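Local atomic coordinates of monoglyceride lipase (Saccharomyces cerevisiae, PDB entry 4ZWN), a protein that hydrolyses monoacylglycerols to free fatty acids and glycerol, preferring monounsaturated substrates, and also takes part in breaking down fatty acid ethyl esters. Residues Lys208-Asp213 / Phe305-Asp310; Lys256-Asp261 / Cys287-Lys292. The protein carries 2 engineered substitutions. All blocks are in the same frame, centred on the assembly; numbering follows the deposited sequence.

Interaction 1: residues Lys208-Asp213 / Phe305-Asp310; sequences KGITSD and FSLETD
Thr211 and Asp213 draw up against Glu308 and Thr309 where the chain leaves helix 207-210, with the CA atoms of Thr211 and Glu308 5.2 Å apart. With its hydroxyl anti to the backbone N (chi1 -180°), Thr211 donates from OG1 to Leu307 O at 2.6 Å, approaching from above the carbonyl plane. Thr211 OG1 in turn accepts from Asp213 N at 3.1 Å, an ST turn that leads into helix 214-222. The carboxylate of Glu308, its chain bent at chi2, takes up Ser212 with both oxygens. Glu308 OE1 receives Ser212 OG at 2.7 Å on its syn lone pair, while Ser212 N meets Glu308 OE2 from above the carboxylate plane at 3.1 Å. Glu308 OE1 also accepts Thr309 N, on its anti side, at 3.0 Å. In this alpha/beta hydrolase the contact joins the loop that follows the presumed charge-relay His302 to the end of helix 207-210 and the link into helix 214-222. Ile210 lies alongside Leu307, Ile210 CG2 touching Leu307 CD1 at 3.8 Å, and its side chain comes within about 5 Å of that of His302. Thr309, at the N-cap of helix 310-326, turns its OG1 to Val312 N and rests its CG2 against Asp213 CB.

Interaction 2: residues Lys256-Asp261 / Cys287-Lys292; sequences KNFAKD and CPSADK
Ser289 OG sits against the backbone of Asp261, 3.5 Å from Asp261 C, bonds to the carbonyl O of Lys262 and accepts a weak bond from Asp291 N. No hydrogen bond joins the two segments, which meet chiefly through the ring of Phe258. Cys287 SG stands over the centre of one face of the Phe258 ring, 3.6 Å from its centroid and 11° off the ring normal, a sulfur-aromatic contact. It is placed there by a first torsion that sets SG anti to the backbone N (chi1 -175°). Pro288 CG presses on Phe258 CB at 3.7 Å, and Ser289 CB comes obliquely to the ring at Phe258 CE2, also 3.7 Å away. Both segments belong to the alpha/beta hydrolase core: 256-261 leads from helix 253-257 toward strand 264-269, while the loop containing 287-292 runs from helix 277-286 to the neighbouring parallel edge strand 292-297. Val264 of the first strand and Ala154 and Cys155 of helix 145-156 also touch Phe258. A serine in place of Phe258 would probably leave Cys287 SG without the ring face beneath it and open a gap beside Ser289 CB. Within 287-292, Lys292 NZ reaches back to Cys287 O at 2.6 Å, in the carbonyl plane, and also bonds Ile284 O. Lys260 NZ forms a salt bridge with Asp261 OD2 at 3.0 Å, while Asp261 OD1 faces Ala290.

How the interactions relate
The two contacts lie in separate parts of a single alpha/beta hydrolase domain, their centres 31 Å apart and their nearest atoms about 14 Å from each other. Along the chain, 208-213 comes first, both segments of interaction 2 follow, and 305-310 closes the series. Strands 264-269 and 292-297, the parallel pair at one edge of the main sheet, link them: interaction 2 joins the loops leading into these strands, whereas 305-310 lies beyond the end of 292-297. Asp272 and His302, the presumed charge-relay residues, follow the same two strands. Interaction 1 thus lies near, without touching, these residues, and interaction 2 lies away from them, where the chain enters the two strands.

Interaction 1: residues Lys208-Asp213 / Phe305-Asp310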
loop_
_atom_site.group_PDB
_atom_site.type_symbol
_atom_site.label_atom_id
_atom_site.label_comp_id
_atom_site.label_asym_id
_atom_site.label_seq_id
_atom_site.Cartn_x
_atom_site.Cartn_y
_atom_site.Cartn_z
ATOM N N LYS A 208 -9.276 -14.957 7.316
ATOM C CA LYS A 208 -8.938 -16.075 6.442
ATOM C C LYS A 208 -8.588 -15.592 5.036
ATOM O O LYS A 208 -7.765 -16.197 4.352
ATOM C CB LYS A 208 -10.090 -17.081 6.392
ATOM C CG LYS A 208 -10.077 -18.074 7.548
ATOM C CD LYS A 208 -11.285 -19.001 7.514
ATOM C CE LYS A 208 -11.027 -20.271 8.315
ATOM N NZ LYS A 208 -10.487 -19.982 9.673
ATOM N N GLY A 209 -9.208 -14.497 4.615
ATOM C CA GLY A 209 -8.927 -13.930 3.309
ATOM C C GLY A 209 -7.646 -13.118 3.304
ATOM O O GLY A 209 -6.955 -13.030 2.287
ATOM N N ILE A 210 -7.324 -12.527 4.449
ATOM C CA ILE A 210 -6.154 -11.668 4.565
ATOM C C ILE A 210 -4.859 -12.474 4.519
ATOM O O ILE A 210 -3.933 -12.131 3.783
ATOM C CB ILE A 210 -6.207 -10.832 5.860
ATOM C CG1 ILE A 210 -7.279 -9.746 5.734
ATOM C CG2 ILE A 210 -4.858 -10.200 6.153
ATOM C CD1 ILE A 210 -7.482 -8.929 6.983
ATOM N N THR A 211 -4.801 -13.554 5.293
ATOM C CA THR A 211 -3.598 -14.380 5.346
ATOM C C THR A 211 -3.897 -15.855 5.605
ATOM O O THR A 211 -4.948 -16.204 6.145
ATOM C CB THR A 211 -2.630 -13.889 6.433
ATOM O OG1 THR A 211 -1.465 -14.721 6.444
ATOM C CG2 THR A 211 -3.295 -13.942 7.798
ATOM N N SER A 212 -2.955 -16.713 5.222
ATOM C CA SER A 212 -3.077 -18.144 5.459
ATOM C C SER A 212 -2.407 -18.553 6.770
ATOM O O SER A 212 -2.655 -19.643 7.284
ATOM C CB SER A 212 -2.470 -18.934 4.298
ATOM O OG SER A 212 -1.067 -18.742 4.230
ATOM N N ASP A 213 -1.559 -17.676 7.304
ATOM C CA ASP A 213 -0.853 -17.958 8.554
ATOM C C ASP A 213 -1.704 -17.597 9.767
ATOM O O ASP A 213 -2.096 -16.442 9.941
ATOM C CB ASP A 213 0.478 -17.204 8.608
ATOM C CG ASP A 213 1.373 -17.681 9.739
ATOM O OD1 ASP A 213 1.195 -18.829 10.197
ATOM O OD2 ASP A 213 2.258 -16.915 10.169
ATOM N N PHE A 305 2.957 -9.120 1.825
ATOM C CA PHE A 305 4.143 -8.386 2.253
ATOM C C PHE A 305 4.189 -8.137 3.754
ATOM O O PHE A 305 5.139 -7.535 4.253
ATOM C CB PHE A 305 4.225 -7.035 1.535
ATOM C CG PHE A 305 4.923 -7.087 0.212
ATOM C CD1 PHE A 305 6.304 -7.151 0.149
ATOM C CD2 PHE A 305 4.202 -7.043 -0.970
ATOM C CE1 PHE A 305 6.954 -7.190 -1.069
ATOM C CE2 PHE A 305 4.846 -7.077 -2.190
ATOM C CZ PHE A 305 6.226 -7.147 -2.236
ATOM N N SER A 306 3.167 -8.580 4.478
ATOM C CA SER A 306 3.062 -8.202 5.882
ATOM C C SER A 306 2.602 -9.325 6.804
ATOM O O SER A 306 3.205 -9.548 7.855
ATOM C CB SER A 306 2.113 -7.010 6.023
ATOM O OG SER A 306 0.815 -7.337 5.559
ATOM N N LEU A 307 1.544 -10.031 6.418
ATOM C CA LEU A 307 0.889 -10.949 7.345
ATOM C C LEU A 307 0.899 -12.413 6.901
ATOM O O LEU A 307 0.335 -13.270 7.575
ATOM C CB LEU A 307 -0.553 -10.487 7.579
ATOM C CG LEU A 307 -0.664 -9.065 8.143
ATOM C CD1 LEU A 307 -2.112 -8.604 8.216
ATOM C CD2 LEU A 307 0.008 -8.971 9.513
ATOM N N GLU A 308 1.550 -12.706 5.781
ATOM C CA GLU A 308 1.591 -14.079 5.284
ATOM C C GLU A 308 2.698 -14.906 5.931
ATOM O O GLU A 308 3.442 -14.415 6.780
ATOM C CB GLU A 308 1.755 -14.095 3.763
ATOM C CG GLU A 308 0.442 -14.196 2.999
ATOM C CD GLU A 308 -0.237 -15.549 3.167
ATOM O OE1 GLU A 308 0.400 -16.483 3.698
ATOM O OE2 GLU A 308 -1.410 -15.680 2.760
ATOM N N THR A 309 2.796 -16.167 5.523
ATOM C CA THR A 309 3.787 -17.085 6.073
ATOM C C THR A 309 5.198 -16.666 5.694
ATOM O O THR A 309 5.396 -15.908 4.742
ATOM C CB THR A 309 3.557 -18.532 5.590
ATOM O OG1 THR A 309 3.784 -18.610 4.175
ATOM C CG2 THR A 309 2.145 -18.987 5.901
ATOM N N ASP A 310 6.175 -17.168 6.443
ATOM C CA ASP A 310 7.580 -16.895 6.164
ATOM C C ASP A 310 7.951 -17.350 4.762
ATOM O O ASP A 310 8.721 -16.689 4.072
ATOM C CB ASP A 310 8.481 -17.583 7.191
ATOM C CG ASP A 310 8.486 -16.873 8.527
ATOM O OD1 ASP A 310 7.673 -15.946 8.713
ATOM O OD2 ASP A 310 9.303 -17.247 9.394
HETATM O O HOH W 1 5.640 -17.243 9.844
#

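Interaction 2: residues Lys256-Asp261 / Cys287-Lys292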
loop_
_atom_site.group_PDB
_atom_site.type_symbol
_atom_site.label_atom_id
_atom_site.label_comp_id
_atom_site.label_asym_id
_atom_site.label_seq_id
_atom_site.Cartn_x
_atom_site.Cartn_y
_atom_site.Cartn_z
ATOM N N LYS A 256 -2.626 6.764 -21.860
ATOM C CA LYS A 256 -2.395 8.184 -22.106
ATOM C C LYS A 256 -1.691 8.899 -20.958
ATOM O O LYS A 256 -0.922 9.831 -21.186
ATOM C CB LYS A 256 -3.721 8.891 -22.400
ATOM C CG LYS A 256 -4.372 8.492 -23.713
ATOM C CD LYS A 256 -5.690 9.229 -23.903
ATOM C CE LYS A 256 -6.429 8.744 -25.138
ATOM N NZ LYS A 256 -7.719 9.462 -25.308
ATOM N N ASN A 257 -1.949 8.472 -19.726
ATOM C CA ASN A 257 -1.492 9.235 -18.568
ATOM C C ASN A 257 -0.390 8.572 -17.742
ATOM O O ASN A 257 0.259 9.233 -16.930
ATOM C CB ASN A 257 -2.683 9.547 -17.662
ATOM C CG ASN A 257 -3.727 10.394 -18.353
ATOM O OD1 ASN A 257 -3.634 11.621 -18.370
ATOM N ND2 ASN A 257 -4.729 9.745 -18.934
ATOM N N PHE A 258 -0.179 7.275 -17.941
ATOM C CA PHE A 258 0.862 6.570 -17.200
ATOM C C PHE A 258 2.229 7.172 -17.508
ATOM O O PHE A 258 2.574 7.369 -18.673
ATOM C CB PHE A 258 0.856 5.078 -17.534
ATOM C CG PHE A 258 1.710 4.254 -16.617
ATOM C CD1 PHE A 258 1.184 3.725 -15.448
ATOM C CD2 PHE A 258 3.040 4.013 -16.920
ATOM C CE1 PHE A 258 1.970 2.970 -14.599
ATOM C CE2 PHE A 258 3.832 3.263 -16.073
ATOM C CZ PHE A 258 3.297 2.740 -14.912
ATOM N N ALA A 259 2.990 7.470 -16.458
ATOM C CA ALA A 259 4.317 8.066 -16.598
ATOM C C ALA A 259 5.175 7.249 -17.554
ATOM O O ALA A 259 5.432 6.068 -17.316
ATOM C CB ALA A 259 4.993 8.184 -15.242
ATOM N N LYS A 260 5.609 7.897 -18.635
ATOM C CA LYS A 260 6.247 7.222 -19.763
ATOM C C LYS A 260 7.426 6.343 -19.361
ATOM O O LYS A 260 8.406 6.820 -18.786
ATOM C CB LYS A 260 6.703 8.251 -20.802
ATOM C CG LYS A 260 7.224 7.642 -22.101
ATOM C CD LYS A 260 7.317 8.690 -23.199
ATOM C CE LYS A 260 7.857 8.102 -24.493
ATOM N NZ LYS A 260 9.281 7.686 -24.368
ATOM N N ASP A 261 7.296 5.052 -19.654
ATOM C CA ASP A 261 8.377 4.080 -19.497
ATOM C C ASP A 261 8.922 3.977 -18.070
ATOM O O ASP A 261 10.098 3.671 -17.870
ATOM C CB ASP A 261 9.522 4.411 -20.462
ATOM C CG ASP A 261 9.108 4.307 -21.922
ATOM O OD1 ASP A 261 8.363 3.364 -22.265
ATOM O OD2 ASP A 261 9.527 5.172 -22.725
ATOM N N CYS A 287 -1.065 -1.245 -19.348
ATOM C CA CYS A 287 0.047 -0.342 -19.047
ATOM C C CYS A 287 0.978 -0.186 -20.244
ATOM O O CYS A 287 1.435 -1.176 -20.811
ATOM C CB CYS A 287 0.833 -0.844 -17.833
ATOM S SG CYS A 287 2.149 0.268 -17.271
ATOM N N PRO A 288 1.261 1.068 -20.630
ATOM C CA PRO A 288 2.058 1.385 -21.822
ATOM C C PRO A 288 3.564 1.279 -21.599
ATOM O O PRO A 288 4.321 1.285 -22.570
ATOM C CB PRO A 288 1.663 2.831 -22.120
ATOM C CG PRO A 288 1.378 3.404 -20.773
ATOM C CD PRO A 288 0.755 2.285 -19.969
ATOM N N SER A 289 3.985 1.183 -20.342
ATOM C CA SER A 289 5.407 1.148 -20.008
ATOM C C SER A 289 6.117 -0.062 -20.603
ATOM O O SER A 289 5.532 -1.140 -20.719
ATOM C CB SER A 289 5.599 1.155 -18.492
ATOM O OG SER A 289 6.971 1.033 -18.163
ATOM N N ALA A 290 7.380 0.129 -20.971
ATOM C CA ALA A 290 8.193 -0.942 -21.539
ATOM C C ALA A 290 8.664 -1.914 -20.460
ATOM O O ALA A 290 8.790 -3.115 -20.702
ATOM C CB ALA A 290 9.383 -0.363 -22.278
ATOM N N ASP A 291 8.922 -1.380 -19.270
ATOM C CA ASP A 291 9.358 -2.177 -18.130
ATOM C C ASP A 291 8.174 -2.426 -17.193
ATOM O O ASP A 291 7.953 -1.675 -16.244
ATOM C CB ASP A 291 10.498 -1.462 -17.394
ATOM C CG ASP A 291 11.243 -2.366 -16.424
ATOM O OD1 ASP A 291 10.746 -3.466 -16.111
ATOM O OD2 ASP A 291 12.333 -1.961 -15.965
ATOM N N LYS A 292 7.406 -3.474 -17.473
ATOM C CA LYS A 292 6.243 -3.815 -16.656
ATOM C C LYS A 292 6.184 -5.320 -16.420
ATOM O O LYS A 292 6.599 -6.095 -17.272
ATOM C CB LYS A 292 4.951 -3.333 -17.324
ATOM C CG LYS A 292 4.679 -3.973 -18.677
ATOM C CD LYS A 292 3.414 -3.420 -19.313
ATOM C CE LYS A 292 3.098 -4.134 -20.619
ATOM N NZ LYS A 292 1.754 -3.773 -21.152
#